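Local coordinates for MATE family efflux transporter (Vibrio cholerae, PDB 6IDP), which probably exports drugs and other toxic compounds from the bacterial cell as a proton-dependent multidrug transporter of the MATE family, at residues 8-13 and 306-311; 23-28 and 279-284; 153-156 and 162-165; 288-293 and 366-371; 371-376 and 380-385. All coordinates share one frame; numbering follows the deposited sequence.

Contact 1 of 5, residues 8-13 and 306-311. With OLC ((2R)-2,3-dihydroxypropyl (9Z)-octadec-9-enoate), chain H; OLC ((2R)-2,3-dihydroxypropyl (9Z)-octadec-9-enoate), chain P.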
# COMPACT_ATOMS: atom_id res chain seq x y z
N SER A 8 5.69 10.24 26.06
CA SER A 8 5.68 8.82 26.38
C SER A 8 4.32 8.20 26.08
O SER A 8 4.24 7.06 25.62
CB SER A 8 6.05 8.61 27.85
OG SER A 8 5.89 7.25 28.22
N SER A 9 3.26 8.96 26.34
CA SER A 9 1.91 8.48 26.10
C SER A 9 1.60 8.40 24.61
O SER A 9 0.95 7.46 24.15
CB SER A 9 0.89 9.38 26.80
OG SER A 9 -0.43 9.00 26.47
N LEU A 10 2.06 9.40 23.85
CA LEU A 10 1.86 9.42 22.41
C LEU A 10 2.62 8.28 21.73
O LEU A 10 2.12 7.67 20.79
CB LEU A 10 2.29 10.77 21.83
CG LEU A 10 1.35 11.94 22.11
CD1 LEU A 10 1.96 13.26 21.65
CD2 LEU A 10 0.01 11.71 21.43
N ALA A 11 3.82 8.01 22.22
CA ALA A 11 4.64 6.93 21.68
C ALA A 11 3.99 5.57 21.91
O ALA A 11 3.99 4.72 21.02
CB ALA A 11 6.04 6.97 22.30
N LYS A 12 3.45 5.37 23.11
CA LYS A 12 2.76 4.12 23.43
C LYS A 12 1.47 3.96 22.64
O LYS A 12 1.10 2.84 22.26
CB LYS A 12 2.47 4.05 24.93
CG LYS A 12 3.69 3.74 25.78
CD LYS A 12 3.32 3.60 27.25
CE LYS A 12 4.50 3.12 28.08
NZ LYS A 12 5.66 4.06 27.99
N GLN A 13 0.78 5.06 22.39
CA GLN A 13 -0.46 5.02 21.61
C GLN A 13 -0.15 4.62 20.17
O GLN A 13 -0.85 3.80 19.58
CB GLN A 13 -1.19 6.36 21.65
CG GLN A 13 -1.82 6.70 23.00
CD GLN A 13 -2.37 8.12 23.05
OE1 GLN A 13 -2.67 8.72 22.02
NE2 GLN A 13 -2.51 8.65 24.26
N ILE A 306 -0.07 16.74 17.43
CA ILE A 306 0.20 16.37 16.05
C ILE A 306 1.69 16.49 15.76
O ILE A 306 2.32 15.54 15.29
CB ILE A 306 -0.59 17.24 15.04
CG1 ILE A 306 -2.08 16.88 15.06
CG2 ILE A 306 -0.04 17.06 13.63
CD1 ILE A 306 -2.93 17.71 14.12
N ARG A 307 2.26 17.66 16.05
CA ARG A 307 3.68 17.89 15.81
C ARG A 307 4.55 16.92 16.60
O ARG A 307 5.51 16.37 16.06
CB ARG A 307 4.04 19.34 16.16
CG ARG A 307 3.44 20.36 15.20
CD ARG A 307 4.51 21.28 14.65
NE ARG A 307 4.84 22.34 15.59
CZ ARG A 307 5.99 23.01 15.59
NH1 ARG A 307 6.93 22.72 14.69
NH2 ARG A 307 6.20 23.96 16.48
N GLN A 308 4.19 16.68 17.86
CA GLN A 308 4.93 15.74 18.70
C GLN A 308 4.88 14.30 18.14
O GLN A 308 5.91 13.65 18.02
CB GLN A 308 4.40 15.77 20.14
CG GLN A 308 4.66 17.09 20.85
CD GLN A 308 4.24 17.08 22.31
OE1 GLN A 308 3.23 16.48 22.68
NE2 GLN A 308 5.01 17.77 23.14
N LEU A 309 3.68 13.83 17.81
CA LEU A 309 3.50 12.47 17.32
C LEU A 309 4.24 12.21 16.01
O LEU A 309 4.79 11.13 15.80
CB LEU A 309 2.01 12.16 17.14
CG LEU A 309 1.64 10.75 16.67
CD1 LEU A 309 2.16 9.69 17.64
CD2 LEU A 309 0.13 10.62 16.50
N VAL A 310 4.24 13.20 15.12
CA VAL A 310 4.93 13.07 13.84
C VAL A 310 6.44 12.97 14.05
O VAL A 310 7.11 12.15 13.42
CB VAL A 310 4.60 14.25 12.90
CG1 VAL A 310 5.54 14.26 11.70
CG2 VAL A 310 3.15 14.17 12.44
N ARG A 311 6.97 13.79 14.95
CA ARG A 311 8.40 13.75 15.25
C ARG A 311 8.78 12.43 15.91
O ARG A 311 9.84 11.88 15.63
CB ARG A 311 8.79 14.94 16.13
CG ARG A 311 8.90 16.25 15.37
CD ARG A 311 9.12 17.44 16.29
NE ARG A 311 9.41 18.65 15.53
CZ ARG A 311 10.63 19.13 15.34
NH1 ARG A 311 11.68 18.50 15.84
NH2 ARG A 311 10.81 20.24 14.63
C18 OLC H . 8.55 25.26 10.99
C10 OLC H . 1.98 24.69 16.54
C9 OLC H . 2.12 24.00 17.69
C17 OLC H . 7.28 24.48 10.69
C11 OLC H . 3.13 25.48 15.96
C8 OLC H . 3.44 23.97 18.44
C16 OLC H . 6.30 24.58 11.84
C12 OLC H . 2.92 25.71 14.48
C7 OLC H . 3.68 22.59 19.01
C15 OLC H . 5.48 25.85 11.72
C13 OLC H . 4.13 25.22 13.71
C6 OLC H . 5.17 22.36 19.18
C14 OLC H . 4.07 25.64 12.26
C5 OLC H . 5.47 20.87 19.13
C4 OLC H . 6.92 20.65 18.79
C18 OLC P . 5.53 -1.94 15.53
C10 OLC P . 8.18 3.50 19.77
C9 OLC P . 8.51 3.35 21.07
C17 OLC P . 6.80 -1.12 15.53
C11 OLC P . 6.74 3.78 19.37
C8 OLC P . 7.46 3.47 22.16
C16 OLC P . 6.64 0.06 16.47
C12 OLC P . 6.68 4.20 17.91
C7 OLC P . 7.96 2.79 23.42
C15 OLC P . 5.85 1.15 15.78
C13 OLC P . 6.92 3.01 17.01
C6 OLC P . 8.41 3.82 24.44
C14 OLC P . 5.62 2.28 16.76
C5 OLC P . 7.20 4.49 25.06

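Contact 2 of 5, residues 23-28 and 279-284. With OLC ((2R)-2,3-dihydroxypropyl (9Z)-octadec-9-enoate), chain N.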
# COMPACT_ATOMS: atom_id res chain seq x y z
N PHE A 23 1.34 -6.92 11.97
CA PHE A 23 1.01 -8.34 11.93
C PHE A 23 0.04 -8.65 10.79
O PHE A 23 0.12 -9.70 10.17
CB PHE A 23 0.42 -8.81 13.26
CG PHE A 23 1.43 -9.00 14.35
CD1 PHE A 23 2.75 -8.59 14.18
CD2 PHE A 23 1.07 -9.59 15.55
CE1 PHE A 23 3.68 -8.76 15.19
CE2 PHE A 23 2.00 -9.77 16.56
CZ PHE A 23 3.31 -9.36 16.38
N GLY A 24 -0.88 -7.72 10.54
CA GLY A 24 -1.82 -7.87 9.45
C GLY A 24 -1.13 -7.96 8.11
O GLY A 24 -1.41 -8.87 7.32
N VAL A 25 -0.22 -7.03 7.85
CA VAL A 25 0.55 -7.01 6.61
C VAL A 25 1.45 -8.25 6.50
O VAL A 25 1.53 -8.87 5.44
CB VAL A 25 1.40 -5.73 6.51
CG1 VAL A 25 2.36 -5.82 5.33
CG2 VAL A 25 0.51 -4.52 6.38
N LEU A 26 2.11 -8.60 7.60
CA LEU A 26 2.98 -9.77 7.65
C LEU A 26 2.23 -11.07 7.38
O LEU A 26 2.72 -11.94 6.66
CB LEU A 26 3.69 -9.85 9.00
CG LEU A 26 4.88 -8.91 9.21
CD1 LEU A 26 5.35 -8.97 10.65
CD2 LEU A 26 6.01 -9.27 8.27
N SER A 27 1.06 -11.21 7.98
CA SER A 27 0.23 -12.39 7.76
C SER A 27 -0.20 -12.45 6.30
O SER A 27 -0.25 -13.52 5.69
CB SER A 27 -0.99 -12.38 8.68
OG SER A 27 -1.87 -11.32 8.36
N LEU A 28 -0.50 -11.27 5.75
CA LEU A 28 -0.90 -11.14 4.35
C LEU A 28 0.21 -11.60 3.40
O LEU A 28 -0.04 -12.37 2.47
CB LEU A 28 -1.28 -9.69 4.06
CG LEU A 28 -1.62 -9.31 2.62
CD1 LEU A 28 -2.71 -10.21 2.08
CD2 LEU A 28 -2.05 -7.85 2.55
N ALA A 279 11.99 -4.70 4.48
CA ALA A 279 12.74 -3.83 5.38
C ALA A 279 11.91 -2.62 5.82
O ALA A 279 12.16 -2.03 6.87
CB ALA A 279 14.04 -3.37 4.74
N LEU A 280 10.91 -2.27 5.01
CA LEU A 280 10.08 -1.10 5.27
C LEU A 280 8.67 -1.47 5.73
O LEU A 280 7.76 -0.65 5.64
CB LEU A 280 10.00 -0.23 4.01
CG LEU A 280 11.19 0.69 3.70
CD1 LEU A 280 11.10 1.19 2.26
CD2 LEU A 280 11.24 1.87 4.67
N VAL A 281 8.49 -2.69 6.21
CA VAL A 281 7.16 -3.16 6.57
C VAL A 281 6.62 -2.43 7.80
O VAL A 281 5.41 -2.23 7.93
CB VAL A 281 7.14 -4.70 6.81
CG1 VAL A 281 7.95 -5.07 8.04
CG2 VAL A 281 5.71 -5.21 6.91
N ALA A 282 7.50 -2.00 8.70
CA ALA A 282 7.06 -1.27 9.88
C ALA A 282 6.62 0.14 9.51
O ALA A 282 5.67 0.68 10.08
CB ALA A 282 8.15 -1.22 10.93
N VAL A 283 7.32 0.74 8.55
CA VAL A 283 6.95 2.06 8.06
C VAL A 283 5.61 1.96 7.33
O VAL A 283 4.74 2.82 7.50
CB VAL A 283 8.03 2.65 7.13
CG1 VAL A 283 7.61 4.02 6.64
CG2 VAL A 283 9.36 2.72 7.85
N LEU A 284 5.46 0.90 6.55
CA LEU A 284 4.22 0.63 5.83
C LEU A 284 3.03 0.53 6.79
O LEU A 284 1.98 1.11 6.55
CB LEU A 284 4.35 -0.64 5.00
CG LEU A 284 3.42 -0.83 3.80
CD1 LEU A 284 2.10 -1.49 4.19
CD2 LEU A 284 3.19 0.50 3.08
C18 OLC N . 15.17 -7.44 7.34
C17 OLC N . 14.28 -6.36 7.92
C16 OLC N . 13.13 -7.01 8.66
C12 OLC N . 9.10 -6.28 11.40
C15 OLC N . 12.23 -5.94 9.25
C13 OLC N . 10.29 -5.60 10.75
C14 OLC N . 11.00 -6.59 9.84

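Contact 3 of 5, residues 153-156 and 162-165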
# COMPACT_ATOMS: atom_id res chain seq x y z
N VAL A 153 -12.92 2.20 7.60
CA VAL A 153 -13.87 2.80 8.53
C VAL A 153 -13.46 2.50 9.98
O VAL A 153 -13.53 3.38 10.83
CB VAL A 153 -15.31 2.30 8.26
CG1 VAL A 153 -16.26 2.76 9.36
CG2 VAL A 153 -15.79 2.78 6.90
N CYS A 154 -13.03 1.27 10.24
CA CYS A 154 -12.51 0.90 11.56
C CYS A 154 -11.35 1.79 11.98
O CYS A 154 -11.33 2.34 13.08
CB CYS A 154 -12.03 -0.56 11.58
SG CYS A 154 -13.33 -1.80 11.42
N ARG A 155 -10.38 1.90 11.08
CA ARG A 155 -9.19 2.71 11.31
C ARG A 155 -9.55 4.17 11.49
O ARG A 155 -9.03 4.84 12.38
CB ARG A 155 -8.20 2.53 10.15
CG ARG A 155 -7.51 1.16 10.13
CD ARG A 155 -6.69 0.93 8.86
NE ARG A 155 -5.99 2.14 8.45
CZ ARG A 155 -6.13 2.71 7.26
NH1 ARG A 155 -6.94 2.18 6.35
NH2 ARG A 155 -5.45 3.82 6.96
N ALA A 156 -10.48 4.66 10.66
CA ALA A 156 -10.96 6.03 10.77
C ALA A 156 -11.55 6.30 12.15
O ALA A 156 -11.48 7.42 12.66
CB ALA A 156 -11.99 6.32 9.69
N LEU A 162 -8.90 -4.69 15.18
CA LEU A 162 -9.88 -5.52 14.50
C LEU A 162 -9.51 -5.78 13.03
O LEU A 162 -9.53 -6.94 12.60
CB LEU A 162 -11.28 -4.89 14.59
CG LEU A 162 -12.44 -5.65 13.96
CD1 LEU A 162 -12.55 -7.05 14.53
CD2 LEU A 162 -13.74 -4.88 14.16
N PRO A 163 -9.16 -4.74 12.25
CA PRO A 163 -8.70 -5.06 10.89
C PRO A 163 -7.41 -5.87 10.88
O PRO A 163 -7.26 -6.75 10.04
CB PRO A 163 -8.49 -3.68 10.25
CG PRO A 163 -8.42 -2.72 11.37
CD PRO A 163 -9.30 -3.28 12.44
N GLY A 164 -6.50 -5.57 11.80
CA GLY A 164 -5.24 -6.30 11.88
C GLY A 164 -5.46 -7.77 12.16
O GLY A 164 -4.86 -8.64 11.52
N THR A 165 -6.34 -8.05 13.11
CA THR A 165 -6.66 -9.42 13.49
C THR A 165 -7.33 -10.17 12.34
O THR A 165 -7.00 -11.32 12.07
CB THR A 165 -7.59 -9.44 14.73
OG1 THR A 165 -6.86 -8.96 15.87
CG2 THR A 165 -8.08 -10.85 15.01

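Contact 4 of 5, residues 288-293 and 366-371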
# COMPACT_ATOMS: atom_id res chain seq x y z
N MET A 288 -0.69 3.36 7.88
CA MET A 288 -2.09 2.99 8.05
C MET A 288 -2.59 3.29 9.47
O MET A 288 -3.79 3.43 9.69
CB MET A 288 -2.28 1.51 7.72
CG MET A 288 -2.14 1.20 6.24
SD MET A 288 -2.28 -0.56 5.89
CE MET A 288 -0.81 -1.18 6.70
N SER A 289 -1.66 3.39 10.42
CA SER A 289 -2.04 3.62 11.81
C SER A 289 -1.95 5.10 12.19
O SER A 289 -2.77 5.59 12.96
CB SER A 289 -1.16 2.79 12.75
OG SER A 289 0.22 3.08 12.56
N LEU A 290 -0.97 5.79 11.63
CA LEU A 290 -0.74 7.20 11.95
C LEU A 290 -1.79 8.18 11.40
O LEU A 290 -2.21 9.08 12.13
CB LEU A 290 0.66 7.61 11.46
CG LEU A 290 1.15 9.02 11.79
CD1 LEU A 290 1.11 9.25 13.29
CD2 LEU A 290 2.55 9.23 11.25
N PRO A 291 -2.23 8.02 10.13
CA PRO A 291 -3.21 9.00 9.64
C PRO A 291 -4.52 9.14 10.44
O PRO A 291 -4.99 10.27 10.56
CB PRO A 291 -3.52 8.49 8.22
CG PRO A 291 -2.26 7.82 7.80
CD PRO A 291 -1.75 7.14 9.05
N PRO A 292 -5.10 8.04 10.98
CA PRO A 292 -6.31 8.28 11.78
C PRO A 292 -6.03 9.09 13.04
O PRO A 292 -6.86 9.91 13.43
CB PRO A 292 -6.77 6.87 12.16
CG PRO A 292 -6.11 5.96 11.20
CD PRO A 292 -4.82 6.60 10.83
N MET A 293 -4.88 8.84 13.67
CA MET A 293 -4.49 9.59 14.85
C MET A 293 -4.34 11.07 14.52
O MET A 293 -4.84 11.93 15.24
CB MET A 293 -3.18 9.04 15.43
CG MET A 293 -3.22 7.56 15.76
SD MET A 293 -1.63 6.92 16.35
CE MET A 293 -1.56 7.63 18.00
N CYS A 366 9.80 9.94 3.64
CA CYS A 366 9.03 10.38 2.49
C CYS A 366 7.65 9.72 2.47
O CYS A 366 6.64 10.39 2.22
CB CYS A 366 9.79 10.08 1.20
SG CYS A 366 9.03 10.78 -0.28
N MET A 367 7.62 8.42 2.73
CA MET A 367 6.36 7.68 2.84
C MET A 367 5.50 8.24 3.96
O MET A 367 4.29 8.38 3.82
CB MET A 367 6.63 6.20 3.08
CG MET A 367 7.35 5.50 1.94
SD MET A 367 7.99 3.87 2.41
CE MET A 367 6.48 3.04 2.90
N LEU A 368 6.15 8.56 5.08
CA LEU A 368 5.47 9.06 6.26
C LEU A 368 4.85 10.43 6.00
O LEU A 368 3.70 10.68 6.36
CB LEU A 368 6.45 9.15 7.43
CG LEU A 368 5.99 8.64 8.80
CD1 LEU A 368 5.62 7.16 8.73
CD2 LEU A 368 7.09 8.86 9.83
N MET A 369 5.61 11.30 5.36
CA MET A 369 5.17 12.66 5.08
C MET A 369 3.98 12.68 4.12
O MET A 369 3.10 13.53 4.25
CB MET A 369 6.32 13.49 4.53
CG MET A 369 7.45 13.73 5.54
SD MET A 369 6.91 14.60 7.03
CE MET A 369 6.77 13.26 8.21
N VAL A 370 3.96 11.75 3.17
CA VAL A 370 2.83 11.63 2.24
C VAL A 370 1.55 11.32 3.01
O VAL A 370 0.53 11.98 2.82
CB VAL A 370 3.06 10.55 1.17
CG1 VAL A 370 1.76 10.21 0.45
CG2 VAL A 370 4.12 11.00 0.17
N SER A 371 1.61 10.30 3.87
CA SER A 371 0.45 9.88 4.64
C SER A 371 0.00 10.95 5.63
O SER A 371 -1.19 11.10 5.90
CB SER A 371 0.74 8.57 5.37
OG SER A 371 1.70 8.76 6.39

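Contact 5 of 5, residues 371-376 and 380-385. With OLC ((2R)-2,3-dihydroxypropyl (9Z)-octadec-9-enoate), chain S.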
# COMPACT_ATOMS: atom_id res chain seq x y z
N SER A 371 1.61 10.30 3.87
CA SER A 371 0.45 9.88 4.64
C SER A 371 0.00 10.95 5.63
O SER A 371 -1.19 11.10 5.90
CB SER A 371 0.74 8.57 5.37
OG SER A 371 1.70 8.76 6.39
N VAL A 372 0.96 11.69 6.18
CA VAL A 372 0.66 12.76 7.12
C VAL A 372 -0.01 13.94 6.42
O VAL A 372 -0.99 14.50 6.92
CB VAL A 372 1.93 13.25 7.86
CG1 VAL A 372 1.69 14.59 8.53
CG2 VAL A 372 2.39 12.21 8.87
N ALA A 373 0.51 14.30 5.24
CA ALA A 373 -0.08 15.36 4.43
C ALA A 373 -1.54 15.06 4.09
O ALA A 373 -2.41 15.92 4.23
CB ALA A 373 0.73 15.56 3.17
N ASN A 374 -1.81 13.83 3.63
CA ASN A 374 -3.17 13.41 3.34
C ASN A 374 -4.07 13.47 4.58
O ASN A 374 -5.22 13.90 4.49
CB ASN A 374 -3.18 11.98 2.77
CG ASN A 374 -2.82 11.93 1.30
OD1 ASN A 374 -3.25 12.76 0.51
ND2 ASN A 374 -2.02 10.93 0.92
N ALA A 375 -3.52 13.05 5.71
CA ALA A 375 -4.27 13.03 6.97
C ALA A 375 -4.71 14.43 7.40
O ALA A 375 -5.72 14.59 8.07
CB ALA A 375 -3.45 12.37 8.06
N LEU A 376 -3.92 15.43 7.01
CA LEU A 376 -4.23 16.82 7.32
C LEU A 376 -5.10 17.47 6.24
O LEU A 376 -5.37 18.67 6.29
CB LEU A 376 -2.94 17.63 7.49
CG LEU A 376 -2.04 17.28 8.68
CD1 LEU A 376 -0.67 17.92 8.51
CD2 LEU A 376 -2.69 17.73 9.99
N TYR A 380 -2.82 17.64 -2.13
CA TYR A 380 -2.00 18.11 -3.24
C TYR A 380 -0.54 18.27 -2.82
O TYR A 380 0.36 18.13 -3.64
CB TYR A 380 -2.55 19.42 -3.80
CG TYR A 380 -3.83 19.22 -4.58
CD1 TYR A 380 -3.80 18.84 -5.91
CD2 TYR A 380 -5.07 19.41 -3.97
CE1 TYR A 380 -4.97 18.65 -6.62
CE2 TYR A 380 -6.24 19.22 -4.68
CZ TYR A 380 -6.19 18.84 -6.00
OH TYR A 380 -7.35 18.66 -6.71
N VAL A 381 -0.32 18.57 -1.54
CA VAL A 381 1.03 18.55 -0.99
C VAL A 381 1.55 17.12 -0.99
O VAL A 381 2.72 16.87 -1.29
CB VAL A 381 1.08 19.13 0.44
CG1 VAL A 381 2.44 18.88 1.08
CG2 VAL A 381 0.76 20.62 0.41
N ALA A 382 0.67 16.17 -0.68
CA ALA A 382 1.02 14.76 -0.66
C ALA A 382 1.38 14.26 -2.05
O ALA A 382 2.33 13.50 -2.22
CB ALA A 382 -0.12 13.94 -0.08
N LEU A 383 0.61 14.69 -3.05
CA LEU A 383 0.86 14.33 -4.44
C LEU A 383 2.18 14.93 -4.94
O LEU A 383 2.92 14.30 -5.68
CB LEU A 383 -0.29 14.79 -5.33
CG LEU A 383 -0.08 14.66 -6.84
CD1 LEU A 383 0.11 13.20 -7.24
CD2 LEU A 383 -1.22 15.29 -7.63
N THR A 384 2.45 16.17 -4.52
CA THR A 384 3.68 16.85 -4.89
C THR A 384 4.91 16.10 -4.38
O THR A 384 5.89 15.92 -5.10
CB THR A 384 3.72 18.30 -4.36
OG1 THR A 384 2.63 19.04 -4.92
CG2 THR A 384 5.03 18.98 -4.73
N ILE A 385 4.85 15.67 -3.12
CA ILE A 385 5.96 14.95 -2.51
C ILE A 385 6.22 13.64 -3.25
O ILE A 385 7.37 13.32 -3.57
CB ILE A 385 5.69 14.68 -1.01
CG1 ILE A 385 5.64 16.00 -0.23
CG2 ILE A 385 6.76 13.76 -0.44
CD1 ILE A 385 5.27 15.84 1.23
C18 OLC S . 1.61 13.72 -11.78
C10 OLC S . 0.70 21.73 -6.87
C9 OLC S . 0.81 22.30 -5.65
C17 OLC S . 2.12 15.13 -11.57
C11 OLC S . 0.39 20.26 -7.01
C8 OLC S . 0.63 21.47 -4.39
C16 OLC S . 1.53 15.70 -10.30
C12 OLC S . 0.18 19.93 -8.47
C7 OLC S . 1.39 22.10 -3.25
C15 OLC S . 2.04 17.11 -10.08
C13 OLC S . 1.42 19.26 -9.02
C6 OLC S . 0.93 23.53 -3.07
C14 OLC S . 1.25 17.76 -8.96

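Contact 1 of 5, residues 8-13 and 306-311
Leu10 and the pair Gln308 and Leu309 form an apolar helix-to-helix contact near the end of the transporter where the chain starts. Leu10 lies on helix 5-39 and the other two lie on helix 303-330. The contact centre is about 23 Å from the centre of the chain. Leu10 points at its neighbour. Its CG stands anti to its carbonyl carbon (chi1 -74°), which carries CD1 across the gap. CD1 meets two atoms of Gln308: it is 3.6 Å from OE1 and 3.8 Å from CB. The two side chains lie nearly perpendicular, so the leucine tip abuts the extended glutamine stem and reaches its amide oxygen. Leu309 comes in by one methyl. With CG anti to its backbone N (chi1 -179°), its CD1 comes to 3.7 Å from Leu10 O and 4.3 Å from Leu10 CB. Leu309 also packs on Leu290, Met293 and Met297 of helix 281-299, and so joins three helices. Lipid-like chains flank the pair of helices. One monoolein acyl chain arches over Arg307, with its C13 3.4 Å above the guanidinium plane, over the centre. C8 of the same chain lies at the edge, in plane. A second monoolein chain runs past helix 5-39, where its C11 is 3.3 Å from Ala11 O. Here the first helix of the chain packs against a helix of the later MatE region, in a bundle bordered by acyl chains. This is characteristic of the all-helical MATE fold, and the acyl chains are consistent with a lipid-facing border.

Contact 2 of 5, residues 23-28 and 279-284
Val25 packs against Val281 and Leu284 within the all-helical MATE fold, joining helix 5-39 to the start of helix 281-299. The two segments lie in different MatE family regions. The Val25 side chain is a fork. Its CG1 meets Val281 CG2 at 3.8 Å, and its CG2 meets Leu284 CD1 at 4.1 Å. The fork thus spans one turn of the partner helix. The valines pass one another running opposite ways, and Leu284 lies nearly perpendicular to Val25. From helix 281-299, Val281 supplies the bump. Its CG2 is anti to its backbone N and enters the hollow beside Val25, where Leu26 CD2 closes in at 4.3 Å. Leu22 and Met29 of helix 5-39 also touch Val281, so the hollow is built from residues of successive turns. The second Val281 methyl faces elsewhere. CG1 sits between the backbone N and the carbonyl carbon (chi1 67°) and meets a monoolein acyl chain at its C13. On helix 5-39, the hydroxyl of Ser27 bonds back to the preceding turn. Ser27 OG donates to Gly24 O at 2.7 Å, from the same carbonyl face as the N-H of Leu28.

Contact 3 of 5, residues 153-156 and 162-165
The Pro163 ring is met from helix 124-156 by two neighbouring residues, Cys154 and Arg155. The ring presents two of its carbons. Its CD lies 3.9 Å from Cys154 CB, and its CG lies 4.2 Å from Arg155 CG. The arginine stem passes the ring at a slant. The flat guanidinium lies beyond this contact, since the chain bends at chi3 (39°). Arg155 NE is hydrogen-bonded to Met288 O of helix 281-299. That carbonyl stands four residues before Pro292, which has no N-H to return to it. Arg155 therefore supplies a donor that the helix itself lacks. Cys154 SG stands beside the backbone N (chi1 -68°) and touches Leu162 CD2 at 4.1 Å. Val207 and Val211 of helix 189-213 and Trp216 also press on Cys154. The contact closes a tight helical hairpin of the MATE bundle, with helix 124-156 turning into helix 161-184. Leu162 N is bound by Asn159 OD1 in the turn. The chemistry is thus divided. Carbon and sulfur pack the hairpin together, while the buried arginine carries its polar group to another helix of the bundle.

Contact 4 of 5, residues 288-293 and 366-371
Pro291 and Ser371 meet across the gap, each with its CB leaning toward the other helix but at a slant. The proline presents its ring tip. Its CG lies 3.9 Å from Ser371 CB and equally far from the serine backbone O, so the ring carbon rests against both. The serine offers carbon to the proline because its hydroxyl is turned elsewhere. Ser371 OG occupies the position between its backbone N and its carbonyl carbon (chi1 68°). There it bonds to Leu368 O, one turn earlier, at 2.8 Å. The hydroxyl comes in at 122° to the C=O bond, somewhat out of the carbonyl plane. The polar atom is thereby satisfied within its own helix. Helix 281-299, which carries Pro291, is a proline-kinked membrane helix of the MATE bundle. Pro291 and Pro292 are consecutive and neither has an N-H to bond to the turn before. Met288 N also lacks such a bond. Helix 360-375 packs alongside this kinked part, and both helices belong to the later MatE region. One turn of helix 360-375 away from Ser371, leucine meets leucine. Leu290 points across, and its CD2 comes to 4.3 Å from Leu368 CG. Leu368 starts off to the side and only its end approaches. Its chi1 of -135° lies well away from a staggered angle. Ala313 of helix 303-330 packs on Leu368. On helix 281-299, Pro291 and Pro292 also touch Thr72 of helix 54-80, which lies in the earlier MatE region.

Contact 5 of 5, residues 371-376 and 380-385
Asn374 and Ala373 pack on Ala382 in a helical hairpin of the MATE fold. Helix 360-375 ends, the chain turns within a few residues, and helix 379-435 runs back beside it. The two short segments are nearly antiparallel, at 163°, and their axes come within 7.9 Å. Asn374 can be followed outward. Its CB stands off from the partner helix, 4.6 Å from Ala382 CB. Its CG lies beside the backbone N (chi1 -79°), which swings the amide toward the other helix. CG then lies 3.6 Å from the Ala382 methyl carbon, CB. At the tip the amide branches, and OD1 approaches that same CB most closely, at 3.4 Å. ND2 is only a little farther from it. The methyl thus sits over the amide group, close to all three of its atoms. Ile236 of helix 226-259 and Ser379 also touch Asn374. The neighbouring Ala373 lets the backbones come close. Its CB meets Ala382 CB at 3.7 Å, and Val381 CG1 flanks it at a looser distance. Two methyls facing each other take little room, and the CA atoms of Ala373 and Ala382 are only 5.2 Å apart. The far side of helix 379-435 meets a monoolein acyl chain, which runs along Leu383 and Thr384. There Thr384 OG1 donates to Tyr380 O at 2.8 Å, while Thr384 N reaches that oxygen from the opposite face of the carbonyl plane.

Contact 2 is central yet only partly buried. The other four are buried, even contact 1, which lies farthest from the centre. Contacts 1 and 2 share helix 5-39 and join it to the later MatE region. Contacts 2 and 4 share helix 281-299, and Met288 CE touches Val25 CG2 between them. Contacts 4 and 5 share Ser371 and helix 360-375. Contacts 3 and 5 each close a hairpin, in different MatE regions. In contacts 2 and 4 the side chains meet by carbon alone. Contact 3 adds a cysteine sulfur. Contacts 1 and 5 bring a side-chain amide against a methyl. Contacts 1, 2 and 5 also meet acyl chains. Val310 CG1 packs on Met369 CE between contacts 1 and 4.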